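Local coordinates for aldehyde dehydrogenase family protein (Pseudomonas syringae pv. tomato, PDB 6X9L) that oxidises long-chain aliphatic aldehydes with NAD+ as the acceptor, and binds both the cofactor and octanal in this complex, at residues R112-Q115 against V116-A120; H86-I89 against I90-E94; I298-R301 against N302-A305; R341-A344 against M345-A348. The protein carries 1 engineered substitution. All blocks are in the same frame, centred on the assembly; numbering follows the deposited sequence.

How the contacts relate
Contact 2 comes first along the chain, followed by contacts 1, 3 and 4, all within the part of the chain that makes up the aldehyde dehydrogenase fold. Contacts 1 and 2 touch, their centres about 10 Å apart: both mark breaks between consecutive helices (75-91 to 93-104, 108-115 to 117-129), and a salt bridge and apolar packing tie them together. Contact 3, where strand 296-300 of the seven-stranded sheet turns into helix 304-316, is about 35 Å from contact 1 between centres. Contact 4, on helix 336-351, lies about 25 Å from contact 3, centre to centre. Contact 1 reaches octanal and contact 4 approaches NAD, whereas contacts 2 and 3 lie away from the known sites.

Contact 1: R112-Q115 against V116-A120; sequences RAMQ and VPLAA
Met114 and Leu118 run side by side and point the same way, CG of Met114 meeting CD1 of Leu118 at 4.2 Å. Their backbones are also joined, the amide of Leu118 donating to the carbonyl of Met114 (N to O 2.9 Å, N-H...O angle 155°). The more closely packed part is on the side of Gln115, Val116 and Ala119, all buried. CB of Ala119 rests 3.7 Å from O of Gln115, and the Gln115 side chain, with CG opposite its own backbone N (chi1 -158°), leads off among Trp160, Pro161 and Asn286. Here helix 108-115 finishes in a wider pi-type turn and the chain passes almost at once into helix 117-129. Pro117 suits this start: it has no N-H to give, and its ring instead lies over the carbonyls of the preceding turn, CG 3.5 Å from Ala113 O. The looser side carries exposed Ala113 and partly exposed Arg112, whose guanidinium reaches away from the second segment to form salt bridges with Glu94 and Glu326. Leu118 belongs to the octanal pocket; its side chain comes within about 4 Å of the bound aldehyde and also touches Tyr163 and Trp450.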
ATOM      1  N   ARG A 112       8.132  24.123 -22.781  1.00 44.64           N
ATOM      2  CA  ARG A 112       8.610  23.394 -23.948  1.00 45.05           C
ATOM      3  C   ARG A 112       9.728  22.427 -23.582  1.00 45.90           C
ATOM      4  O   ARG A 112       9.770  21.297 -24.089  1.00 46.03           O
ATOM      5  CB  ARG A 112       9.094  24.379 -25.010  1.00 45.42           C
ATOM      6  CG  ARG A 112       8.002  25.286 -25.577  1.00 44.87           C
ATOM      7  CD  ARG A 112       8.599  26.423 -26.360  1.00 45.43           C
ATOM      8  NE  ARG A 112       7.608  27.141 -27.150  1.00 45.09           N
ATOM      9  CZ  ARG A 112       7.702  28.433 -27.466  1.00 45.43           C
ATOM     10  NH1 ARG A 112       8.735  29.146 -27.041  1.00 46.04           N
ATOM     11  NH2 ARG A 112       6.760  29.023 -28.195  1.00 45.13           N
ATOM     12  N   ALA A 113      10.644  22.850 -22.710  1.00 41.79           N
ATOM     13  CA  ALA A 113      11.851  22.077 -22.464  1.00 42.29           C
ATOM     14  C   ALA A 113      11.625  20.929 -21.499  1.00 42.22           C
ATOM     15  O   ALA A 113      12.350  19.924 -21.581  1.00 42.46           O
ATOM     16  CB  ALA A 113      12.959  22.973 -21.914  1.00 42.43           C
ATOM     17  N   MET A 114      10.628  21.036 -20.620  1.00 57.41           N
ATOM     18  CA  MET A 114      10.540  20.062 -19.545  1.00 57.49           C
ATOM     19  C   MET A 114       9.124  19.650 -19.198  1.00 56.71           C
ATOM     20  O   MET A 114       8.825  18.452 -19.109  1.00 56.78           O
ATOM     21  CB  MET A 114      11.237  20.612 -18.310  1.00 57.58           C
ATOM     22  CG  MET A 114      12.699  20.233 -18.259  1.00 58.55           C
ATOM     23  SD  MET A 114      13.378  20.718 -16.675  1.00 58.45           S
ATOM     24  CE  MET A 114      12.892  22.448 -16.663  1.00 57.95           C
ATOM     25  N   GLN A 115       8.258  20.639 -18.981  1.00 49.90           N
ATOM     26  CA  GLN A 115       6.862  20.374 -18.653  1.00 49.15           C
ATOM     27  C   GLN A 115       6.229  19.355 -19.612  1.00 49.07           C
ATOM     28  O   GLN A 115       5.526  18.435 -19.171  1.00 48.78           O
ATOM     29  CB  GLN A 115       6.100  21.703 -18.651  1.00 48.75           C
ATOM     30  CG  GLN A 115       4.804  21.727 -17.849  1.00 48.06           C
ATOM     31  CD  GLN A 115       4.995  21.718 -16.335  1.00 47.56           C
ATOM     32  OE1 GLN A 115       4.406  20.892 -15.648  1.00 46.98           O
ATOM     33  NE2 GLN A 115       5.780  22.654 -15.813  1.00 47.57           N
ATOM     34  N   VAL A 116       6.490  19.472 -20.916  1.00 39.22           N
ATOM     35  CA  VAL A 116       5.947  18.511 -21.883  1.00 38.70           C
ATOM     36  C   VAL A 116       6.874  17.316 -22.104  1.00 39.36           C
ATOM     37  O   VAL A 116       6.430  16.168 -21.995  1.00 39.03           O
ATOM     38  CB  VAL A 116       5.636  19.186 -23.230  1.00 38.32           C
ATOM     39  CG1 VAL A 116       5.092  18.158 -24.220  1.00 37.69           C
ATOM     40  CG2 VAL A 116       4.652  20.324 -23.031  1.00 37.53           C
ATOM     41  N   PRO A 117       8.147  17.523 -22.441  1.00 37.36           N
ATOM     42  CA  PRO A 117       9.012  16.365 -22.754  1.00 37.99           C
ATOM     43  C   PRO A 117       9.161  15.373 -21.616  1.00 38.36           C
ATOM     44  O   PRO A 117       9.221  14.162 -21.864  1.00 38.59           O
ATOM     45  CB  PRO A 117      10.350  17.014 -23.107  1.00 38.70           C
ATOM     46  CG  PRO A 117       9.981  18.379 -23.624  1.00 38.41           C
ATOM     47  CD  PRO A 117       8.774  18.809 -22.814  1.00 37.72           C
ATOM     48  N   LEU A 118       9.243  15.830 -20.373  1.00 38.34           N
ATOM     49  CA  LEU A 118       9.346  14.868 -19.284  1.00 38.68           C
ATOM     50  C   LEU A 118       8.071  14.040 -19.169  1.00 38.10           C
ATOM     51  O   LEU A 118       8.131  12.834 -18.911  1.00 38.54           O
ATOM     52  CB  LEU A 118       9.680  15.587 -17.978  1.00 38.57           C
ATOM     53  CG  LEU A 118      11.030  16.299 -18.077  1.00 38.99           C
ATOM     54  CD1 LEU A 118      11.645  16.529 -16.699  1.00 38.74           C
ATOM     55  CD2 LEU A 118      11.996  15.512 -18.939  1.00 39.66           C
ATOM     56  N   ALA A 119       6.910  14.663 -19.406  1.00 39.72           N
ATOM     57  CA  ALA A 119       5.654  13.919 -19.459  1.00 38.77           C
ATOM     58  C   ALA A 119       5.664  12.890 -20.599  1.00 38.63           C
ATOM     59  O   ALA A 119       5.259  11.731 -20.413  1.00 38.31           O
ATOM     60  CB  ALA A 119       4.475  14.891 -19.609  1.00 37.37           C
ATOM     61  N   ALA A 120       6.114  13.295 -21.795  1.00 36.76           N
ATOM     62  CA  ALA A 120       6.247  12.331 -22.891  1.00 36.69           C
ATOM     63  C   ALA A 120       7.027  11.092 -22.443  1.00 37.81           C
ATOM     64  O   ALA A 120       6.666   9.957 -22.785  1.00 37.45           O
ATOM     65  CB  ALA A 120       6.916  12.985 -24.105  1.00 36.84           C
TER

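Contact 2: H86-I89 against I90-E94; sequences HELI and IERKE
His86, Glu87 and Leu88 accept the amides of Ile90, Glu91 and Arg92 in turn, the last alpha-helical rungs of helix 75-91. The bond from Arg92 N to Leu88 O measures 2.8 Å. Arg92 then leaves helical backbone angles and serves at the same time as the N-cap residue of helix 93-104, so a single residue separates the two helices. On one flank Ile90 lies over a face of the His86 imidazole in a CH-pi contact: its CG1 stands 4.1 Å from the ring centroid, 23° off the ring normal. CG1 is held beside the backbone N of Ile90 (chi1 -63°), which brings it back along the helix over the CE1-NE2 edge of that face. On the other flank Leu88 and Arg92 run alongside each other; CG of Leu88 sits 4.1 Å from NE of Arg92, over one face of the guanidinium and displaced toward its rim. The extended chain from CG to NE of Arg92 carries the group there, where NH2 forms a salt bridge with Asp200. Leu88 also bears obliquely on the Glu91 carboxylate, its CD1 4.0 Å from OE2. Buried Leu88 and Ile89 both pack on Leu197 of helix 188-201. Glu87 and Glu91 bring their OE1 atoms to 5.4 Å of one another; Arg84, salt-bridged to Glu87 and more weakly paired with Glu91, would be expected to ease the repulsion between the two carboxylates.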
ATOM      1  N   HIS A  86       2.083   8.545 -27.398  1.00 50.84           N
ATOM      2  CA  HIS A  86       3.361   9.245 -27.258  1.00 51.97           C
ATOM      3  C   HIS A  86       3.704  10.055 -28.507  1.00 52.23           C
ATOM      4  O   HIS A  86       4.216  11.180 -28.407  1.00 52.60           O
ATOM      5  CB  HIS A  86       4.489   8.259 -26.948  1.00 53.17           C
ATOM      6  CG  HIS A  86       5.851   8.887 -26.898  1.00 54.45           C
ATOM      7  ND1 HIS A  86       6.721   8.869 -27.968  1.00 55.09           N
ATOM      8  CD2 HIS A  86       6.496   9.542 -25.903  1.00 55.18           C
ATOM      9  CE1 HIS A  86       7.838   9.495 -27.635  1.00 56.02           C
ATOM     10  NE2 HIS A  86       7.726   9.916 -26.388  1.00 56.11           N
ATOM     11  N   GLU A  87       3.462   9.493 -29.697  1.00 68.74           N
ATOM     12  CA  GLU A  87       3.687  10.260 -30.919  1.00 68.97           C
ATOM     13  C   GLU A  87       2.864  11.539 -30.915  1.00 68.32           C
ATOM     14  O   GLU A  87       3.356  12.604 -31.311  1.00 68.88           O
ATOM     15  CB  GLU A  87       3.335   9.426 -32.146  1.00 68.92           C
ATOM     16  CG  GLU A  87       4.167   8.188 -32.344  1.00 69.76           C
ATOM     17  CD  GLU A  87       3.562   7.265 -33.388  1.00 69.65           C
ATOM     18  OE1 GLU A  87       2.689   7.727 -34.152  1.00 69.16           O
ATOM     19  OE2 GLU A  87       3.943   6.074 -33.434  1.00 70.11           O
ATOM     20  N   LEU A  88       1.611  11.453 -30.464  1.00 48.15           N
ATOM     21  CA  LEU A  88       0.717  12.600 -30.539  1.00 47.52           C
ATOM     22  C   LEU A  88       1.132  13.688 -29.554  1.00 47.94           C
ATOM     23  O   LEU A  88       1.039  14.884 -29.857  1.00 48.12           O
ATOM     24  CB  LEU A  88      -0.718  12.142 -30.292  1.00 46.33           C
ATOM     25  CG  LEU A  88      -1.664  12.147 -31.499  1.00 46.09           C
ATOM     26  CD1 LEU A  88      -0.896  11.985 -32.811  1.00 46.79           C
ATOM     27  CD2 LEU A  88      -2.710  11.054 -31.349  1.00 45.41           C
ATOM     28  N   ILE A  89       1.602  13.293 -28.373  1.00 46.22           N
ATOM     29  CA  ILE A  89       2.150  14.267 -27.437  1.00 46.61           C
ATOM     30  C   ILE A  89       3.284  15.046 -28.098  1.00 47.63           C
ATOM     31  O   ILE A  89       3.339  16.279 -28.015  1.00 47.75           O
ATOM     32  CB  ILE A  89       2.607  13.556 -26.149  1.00 46.95           C
ATOM     33  CG1 ILE A  89       1.402  13.087 -25.348  1.00 45.70           C
ATOM     34  CG2 ILE A  89       3.513  14.448 -25.286  1.00 47.97           C
ATOM     35  CD1 ILE A  89       1.773  12.178 -24.189  1.00 46.03           C
ATOM     36  N   ILE A  90       4.192  14.334 -28.786  1.00 47.23           N
ATOM     37  CA  ILE A  90       5.351  14.964 -29.419  1.00 48.17           C
ATOM     38  C   ILE A  90       4.910  15.865 -30.559  1.00 48.07           C
ATOM     39  O   ILE A  90       5.528  16.903 -30.825  1.00 48.70           O
ATOM     40  CB  ILE A  90       6.338  13.893 -29.920  1.00 48.79           C
ATOM     41  CG1 ILE A  90       6.895  13.076 -28.748  1.00 49.18           C
ATOM     42  CG2 ILE A  90       7.465  14.544 -30.709  1.00 49.57           C
ATOM     43  CD1 ILE A  90       7.910  13.804 -27.925  1.00 49.99           C
ATOM     44  N   GLU A  91       3.847  15.463 -31.262  1.00 64.19           N
ATOM     45  CA  GLU A  91       3.311  16.233 -32.383  1.00 64.04           C
ATOM     46  C   GLU A  91       2.605  17.498 -31.906  1.00 63.58           C
ATOM     47  O   GLU A  91       2.704  18.555 -32.540  1.00 63.80           O
ATOM     48  CB  GLU A  91       2.332  15.367 -33.172  1.00 63.52           C
ATOM     49  CG  GLU A  91       2.795  14.881 -34.519  1.00 64.19           C
ATOM     50  CD  GLU A  91       1.712  14.059 -35.190  1.00 63.69           C
ATOM     51  OE1 GLU A  91       1.954  12.871 -35.494  1.00 63.82           O
ATOM     52  OE2 GLU A  91       0.602  14.600 -35.382  1.00 63.20           O
ATOM     53  N   ARG A  92       1.861  17.401 -30.807  1.00 52.05           N
ATOM     54  CA  ARG A  92       1.091  18.522 -30.291  1.00 51.68           C
ATOM     55  C   ARG A  92       1.780  19.197 -29.112  1.00 52.15           C
ATOM     56  O   ARG A  92       1.114  19.841 -28.297  1.00 51.80           O
ATOM     57  CB  ARG A  92      -0.316  18.059 -29.901  1.00 50.45           C
ATOM     58  CG  ARG A  92      -1.072  17.399 -31.034  1.00 49.96           C
ATOM     59  CD  ARG A  92      -2.370  16.778 -30.559  1.00 49.08           C
ATOM     60  NE  ARG A  92      -2.997  15.970 -31.603  1.00 48.95           N
ATOM     61  CZ  ARG A  92      -4.204  15.421 -31.499  1.00 48.38           C
ATOM     62  NH1 ARG A  92      -4.933  15.587 -30.402  1.00 47.91           N
ATOM     63  NH2 ARG A  92      -4.696  14.709 -32.497  1.00 48.37           N
ATOM     64  N   LYS A  93       3.105  19.069 -29.016  1.00 50.33           N
ATOM     65  CA  LYS A  93       3.802  19.530 -27.822  1.00 50.86           C
ATOM     66  C   LYS A  93       3.706  21.046 -27.659  1.00 51.00           C
ATOM     67  O   LYS A  93       3.534  21.549 -26.538  1.00 51.06           O
ATOM     68  CB  LYS A  93       5.263  19.080 -27.873  1.00 51.89           C
ATOM     69  CG  LYS A  93       5.983  19.496 -29.134  1.00 52.52           C
ATOM     70  CD  LYS A  93       7.446  19.681 -28.865  1.00 53.64           C
ATOM     71  CE  LYS A  93       8.231  19.669 -30.144  1.00 54.28           C
ATOM     72  NZ  LYS A  93       9.640  19.382 -29.812  1.00 55.20           N
ATOM     73  N   GLU A  94       3.827  21.795 -28.760  1.00 46.38           N
ATOM     74  CA  GLU A  94       3.722  23.250 -28.681  1.00 46.67           C
ATOM     75  C   GLU A  94       2.344  23.683 -28.199  1.00 46.07           C
ATOM     76  O   GLU A  94       2.221  24.605 -27.382  1.00 46.24           O
ATOM     77  CB  GLU A  94       4.024  23.879 -30.036  1.00 47.13           C
ATOM     78  CG  GLU A  94       3.736  25.370 -30.102  1.00 47.45           C
ATOM     79  CD  GLU A  94       4.666  26.231 -29.242  1.00 48.09           C
ATOM     80  OE1 GLU A  94       5.620  25.695 -28.632  1.00 48.35           O
ATOM     81  OE2 GLU A  94       4.438  27.463 -29.198  1.00 48.30           O
TER

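Contact 3: I298-R301 against N302-A305; sequences IVPR and NRLA
Val299 meets Leu304 nearly at a right angle, CG2 of Val299 lying 3.9 Å from CD1 of Leu304. Leu304 swings CG away from its own backbone N (chi1 -172°), sending the isobutyl end back toward the strand. Between them the chain leaves strand 296-300 through a turn and enters helix 304-316, a strand-to-helix junction at the end of a central strand of the seven-stranded sheet. The Leu304 amide is satisfied by the carbonyl of Arg301: N to O is 2.9 Å and the N-H...O angle a nearly straight 172°, although the donor stands well above the carbonyl plane, 58° out of it. The carbonyl of Pro300 appears to accept the Arg303 amide, a bond left doubtful by the uncertain placing of that nitrogen. On the strand itself, Val299 pairs through its backbone with Ile400 and Tyr402. OD1 of Asn302 turns back to the CB corner of the Pro300 ring, 3.3 Å from CB, and CG of Arg303 packs on the same CB at 4.0 Å. The polar groups therefore divide their work: the Leu304 N-H closes the turn from within, while both cationic tips are balanced by acids just outside it, NH1 of Arg301 by Asp403 after strand 396-402 and NH1 of Arg303 by Glu306 in the first turn of the helix, leaving Val299 and Leu304 to meet through methyl groups.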
ATOM      1  N   ILE A 298      22.066  22.406   3.262  1.00 46.06           N
ATOM      2  CA  ILE A 298      22.748  22.108   4.519  1.00 46.21           C
ATOM      3  C   ILE A 298      24.252  22.133   4.261  1.00 46.88           C
ATOM      4  O   ILE A 298      24.769  21.357   3.441  1.00 47.28           O
ATOM      5  CB  ILE A 298      22.276  20.768   5.094  1.00 46.09           C
ATOM      6  CG1 ILE A 298      20.760  20.844   5.306  1.00 45.34           C
ATOM      7  CG2 ILE A 298      22.977  20.455   6.402  1.00 46.28           C
ATOM      8  CD1 ILE A 298      20.072  19.502   5.315  1.00 45.39           C
ATOM      9  N   VAL A 299      24.948  23.033   4.956  1.00 47.60           N
ATOM     10  CA  VAL A 299      26.316  23.409   4.593  1.00 48.16           C
ATOM     11  C   VAL A 299      27.132  23.619   5.856  1.00 48.42           C
ATOM     12  O   VAL A 299      26.594  23.923   6.929  1.00 47.96           O
ATOM     13  CB  VAL A 299      26.339  24.693   3.732  1.00 48.15           C
ATOM     14  CG1 VAL A 299      25.630  24.467   2.404  1.00 47.94           C
ATOM     15  CG2 VAL A 299      25.673  25.843   4.468  1.00 47.78           C
ATOM     16  N   PRO A 300      28.459  23.440   5.752  1.00 53.09           N
ATOM     17  CA  PRO A 300      29.345  23.627   6.917  1.00 53.34           C
ATOM     18  C   PRO A 300      29.296  25.049   7.460  1.00 53.18           C
ATOM     19  O   PRO A 300      29.316  26.020   6.705  1.00 53.22           O
ATOM     20  CB  PRO A 300      30.738  23.299   6.361  1.00 53.95           C
ATOM     21  CG  PRO A 300      30.485  22.439   5.173  1.00 53.97           C
ATOM     22  CD  PRO A 300      29.185  22.911   4.583  1.00 53.48           C
ATOM     23  N   ARG A 301      29.263  25.168   8.789  1.00 60.40           N
ATOM     24  CA  ARG A 301      29.078  26.485   9.395  1.00 60.24           C
ATOM     25  C   ARG A 301      30.148  27.453   8.921  1.00 60.79           C
ATOM     26  O   ARG A 301      29.856  28.588   8.525  1.00 60.79           O
ATOM     27  CB  ARG A 301      29.093  26.382  10.920  1.00 60.22           C
ATOM     28  CG  ARG A 301      28.774  27.688  11.649  1.00 60.21           C
ATOM     29  CD  ARG A 301      28.396  27.433  13.115  1.00 60.30           C
ATOM     30  NE  ARG A 301      26.942  27.318  13.306  1.00 59.50           N
ATOM     31  CZ  ARG A 301      26.286  26.178  13.528  1.00 59.28           C
ATOM     32  NH1 ARG A 301      26.949  25.034  13.595  1.00 59.68           N
ATOM     33  NH2 ARG A 301      24.963  26.176  13.685  1.00 58.64           N
ATOM     34  N   ASN A 302      31.404  27.019   8.952  1.00 54.68           N
ATOM     35  CA  ASN A 302      32.506  27.873   8.533  1.00 56.55           C
ATOM     36  C   ASN A 302      32.430  28.212   7.049  1.00 55.99           C
ATOM     37  O   ASN A 302      33.311  28.899   6.521  1.00 57.56           O
ATOM     38  CB  ASN A 302      33.835  27.195   8.837  1.00 58.38           C
ATOM     39  CG  ASN A 302      34.045  25.950   8.017  1.00 57.64           C
ATOM     40  OD1 ASN A 302      33.089  25.315   7.556  1.00 55.72           O
ATOM     41  ND2 ASN A 302      35.306  25.584   7.822  1.00 59.40           N
ATOM     42  N   ARG A 303      31.411  27.720   6.353  1.00 60.53           N
ATOM     43  CA  ARG A 303      31.235  28.042   4.944  1.00 60.38           C
ATOM     44  C   ARG A 303      29.949  28.816   4.680  1.00 59.85           C
ATOM     45  O   ARG A 303      29.689  29.188   3.533  1.00 59.80           O
ATOM     46  CB  ARG A 303      31.268  26.760   4.094  1.00 60.45           C
ATOM     47  CG  ARG A 303      32.617  26.026   4.116  1.00 61.14           C
ATOM     48  CD  ARG A 303      33.706  26.790   3.338  1.00 62.25           C
ATOM     49  NE  ARG A 303      34.214  26.018   2.204  1.00 62.54           N
ATOM     50  CZ  ARG A 303      34.509  26.547   1.023  1.00 62.90           C
ATOM     51  NH1 ARG A 303      34.335  27.843   0.823  1.00 62.96           N
ATOM     52  NH2 ARG A 303      34.965  25.788   0.037  1.00 63.24           N
ATOM     53  N   LEU A 304      29.163  29.108   5.718  1.00 60.28           N
ATOM     54  CA  LEU A 304      27.836  29.688   5.518  1.00 59.78           C
ATOM     55  C   LEU A 304      27.908  31.050   4.827  1.00 59.90           C
ATOM     56  O   LEU A 304      27.163  31.310   3.875  1.00 59.76           O
ATOM     57  CB  LEU A 304      27.106  29.790   6.860  1.00 59.35           C
ATOM     58  CG  LEU A 304      25.628  30.200   6.907  1.00 58.73           C
ATOM     59  CD1 LEU A 304      24.710  29.183   6.227  1.00 58.35           C
ATOM     60  CD2 LEU A 304      25.198  30.426   8.353  1.00 58.40           C
ATOM     61  N   ALA A 305      28.784  31.943   5.297  1.00 60.68           N
ATOM     62  CA  ALA A 305      28.838  33.279   4.702  1.00 60.94           C
ATOM     63  C   ALA A 305      29.180  33.223   3.217  1.00 61.08           C
ATOM     64  O   ALA A 305      28.683  34.040   2.433  1.00 61.02           O
ATOM     65  CB  ALA A 305      29.843  34.163   5.445  1.00 62.27           C
TER

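Contact 4: R341-A344 against M345-A348; sequences RVQA and MINA
Ile346 lies one turn on from Val342, and its side chain climbs back over that residue. CB of Ile346 is 3.8 Å from the carbonyl O of Gln343 and as far from that of Val342. CG1, placed opposite the carbonyl carbon and beside the backbone N (chi1 -61°), comes within 3.4 Å of Val342 O. The extended second torsion (chi2 172°) then carries CD1 on to CG1 of Val342, 4.2 Å away, where the two branched side chains meet at a slant. The same two residues are joined through the backbone: Ile346 N donates to Val342 O at 2.9 Å. The same i to i+4 backbone bond joins Met345 to Arg341, Asn347 to Gln343 and Ala348 to Ala344, so four successive rungs are complete. The Met345 side chain takes another route, bent at both chi2 and chi3, and packs on Arg386, Glu390 and Ile392. The Asn347 amide folds back above the Gln343 carbonyl, ND2 2.9 Å from O but too poorly angled for a hydrogen bond. OE1 of Gln343 is taken by the backbone N of Gly362. Arg341, Ala344 and Asn347 are exposed; the side chain of Arg341 lies about 5 Å from the bound NAD. The i, i+3, i+4 spacing of buried Val342, Met345 and Ile346 is that of an amphipathic helix, here helix 336-351, laid with one face against the protein and passing near the cofactor site.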
ATOM      1  N   ARG A 341      -0.389  31.926   0.195  1.00 44.54           N
ATOM      2  CA  ARG A 341       0.206  30.982   1.124  1.00 44.62           C
ATOM      3  C   ARG A 341       1.711  31.221   1.230  1.00 42.42           C
ATOM      4  O   ARG A 341       2.241  31.418   2.328  1.00 43.33           O
ATOM      5  CB  ARG A 341      -0.132  29.552   0.682  1.00 44.60           C
ATOM      6  CG  ARG A 341      -0.986  28.791   1.689  1.00 48.02           C
ATOM      7  CD  ARG A 341      -2.121  27.986   1.057  1.00 48.99           C
ATOM      8  NE  ARG A 341      -1.717  27.258  -0.134  1.00 45.85           N
ATOM      9  CZ  ARG A 341      -2.580  26.791  -1.030  1.00 45.87           C
ATOM     10  NH1 ARG A 341      -3.877  26.971  -0.842  1.00 48.55           N
ATOM     11  NH2 ARG A 341      -2.147  26.140  -2.110  1.00 43.50           N
ATOM     12  N   VAL A 342       2.405  31.263   0.085  1.00 44.24           N
ATOM     13  CA  VAL A 342       3.848  31.514   0.072  1.00 42.89           C
ATOM     14  C   VAL A 342       4.175  32.826   0.784  1.00 43.35           C
ATOM     15  O   VAL A 342       5.081  32.896   1.628  1.00 43.74           O
ATOM     16  CB  VAL A 342       4.366  31.521  -1.376  1.00 41.20           C
ATOM     17  CG1 VAL A 342       5.817  31.901  -1.405  1.00 40.69           C
ATOM     18  CG2 VAL A 342       4.163  30.155  -1.987  1.00 40.90           C
ATOM     19  N   GLN A 343       3.442  33.884   0.443  1.00 48.42           N
ATOM     20  CA  GLN A 343       3.616  35.181   1.087  1.00 48.81           C
ATOM     21  C   GLN A 343       3.519  35.071   2.605  1.00 50.43           C
ATOM     22  O   GLN A 343       4.268  35.728   3.337  1.00 50.40           O
ATOM     23  CB  GLN A 343       2.571  36.151   0.541  1.00 49.60           C
ATOM     24  CG  GLN A 343       3.139  37.458   0.040  1.00 48.83           C
ATOM     25  CD  GLN A 343       4.165  37.301  -1.050  1.00 47.33           C
ATOM     26  OE1 GLN A 343       5.059  38.127  -1.176  1.00 46.88           O
ATOM     27  NE2 GLN A 343       4.045  36.253  -1.845  1.00 47.06           N
ATOM     28  N   ALA A 344       2.606  34.236   3.099  1.00 35.89           N
ATOM     29  CA  ALA A 344       2.491  34.067   4.544  1.00 37.90           C
ATOM     30  C   ALA A 344       3.713  33.359   5.113  1.00 37.68           C
ATOM     31  O   ALA A 344       4.174  33.685   6.213  1.00 38.82           O
ATOM     32  CB  ALA A 344       1.218  33.295   4.883  1.00 40.20           C
ATOM     33  N   MET A 345       4.248  32.385   4.374  1.00 43.48           N
ATOM     34  CA  MET A 345       5.428  31.664   4.834  1.00 44.12           C
ATOM     35  C   MET A 345       6.647  32.575   4.888  1.00 43.23           C
ATOM     36  O   MET A 345       7.470  32.457   5.804  1.00 44.76           O
ATOM     37  CB  MET A 345       5.695  30.459   3.929  1.00 43.28           C
ATOM     38  CG  MET A 345       4.703  29.310   4.113  1.00 44.82           C
ATOM     39  SD  MET A 345       4.282  29.056   5.849  1.00 49.18           S
ATOM     40  CE  MET A 345       5.703  28.202   6.512  1.00 50.99           C
ATOM     41  N   ILE A 346       6.794  33.467   3.903  1.00 42.62           N
ATOM     42  CA  ILE A 346       7.899  34.422   3.925  1.00 42.11           C
ATOM     43  C   ILE A 346       7.793  35.315   5.152  1.00 43.38           C
ATOM     44  O   ILE A 346       8.758  35.486   5.907  1.00 44.39           O
ATOM     45  CB  ILE A 346       7.922  35.254   2.633  1.00 40.16           C
ATOM     46  CG1 ILE A 346       8.107  34.367   1.412  1.00 39.27           C
ATOM     47  CG2 ILE A 346       9.033  36.241   2.672  1.00 40.06           C
ATOM     48  CD1 ILE A 346       7.941  35.147   0.116  1.00 38.12           C
ATOM     49  N   ASN A 347       6.612  35.898   5.371  1.00 48.22           N
ATOM     50  CA  ASN A 347       6.426  36.743   6.541  1.00 49.59           C
ATOM     51  C   ASN A 347       6.650  35.966   7.839  1.00 51.91           C
ATOM     52  O   ASN A 347       7.167  36.524   8.815  1.00 53.10           O
ATOM     53  CB  ASN A 347       5.036  37.378   6.495  1.00 50.09           C
ATOM     54  CG  ASN A 347       4.904  38.429   5.394  1.00 48.57           C
ATOM     55  OD1 ASN A 347       5.750  39.321   5.253  1.00 47.78           O
ATOM     56  ND2 ASN A 347       3.842  38.327   4.612  1.00 48.59           N
ATOM     57  N   ALA A 348       6.281  34.685   7.880  1.00 47.28           N
ATOM     58  CA  ALA A 348       6.528  33.896   9.081  1.00 49.67           C
ATOM     59  C   ALA A 348       8.020  33.764   9.345  1.00 49.96           C
ATOM     60  O   ALA A 348       8.465  33.857  10.497  1.00 51.75           O
ATOM     61  CB  ALA A 348       5.882  32.514   8.952  1.00 50.97           C
TER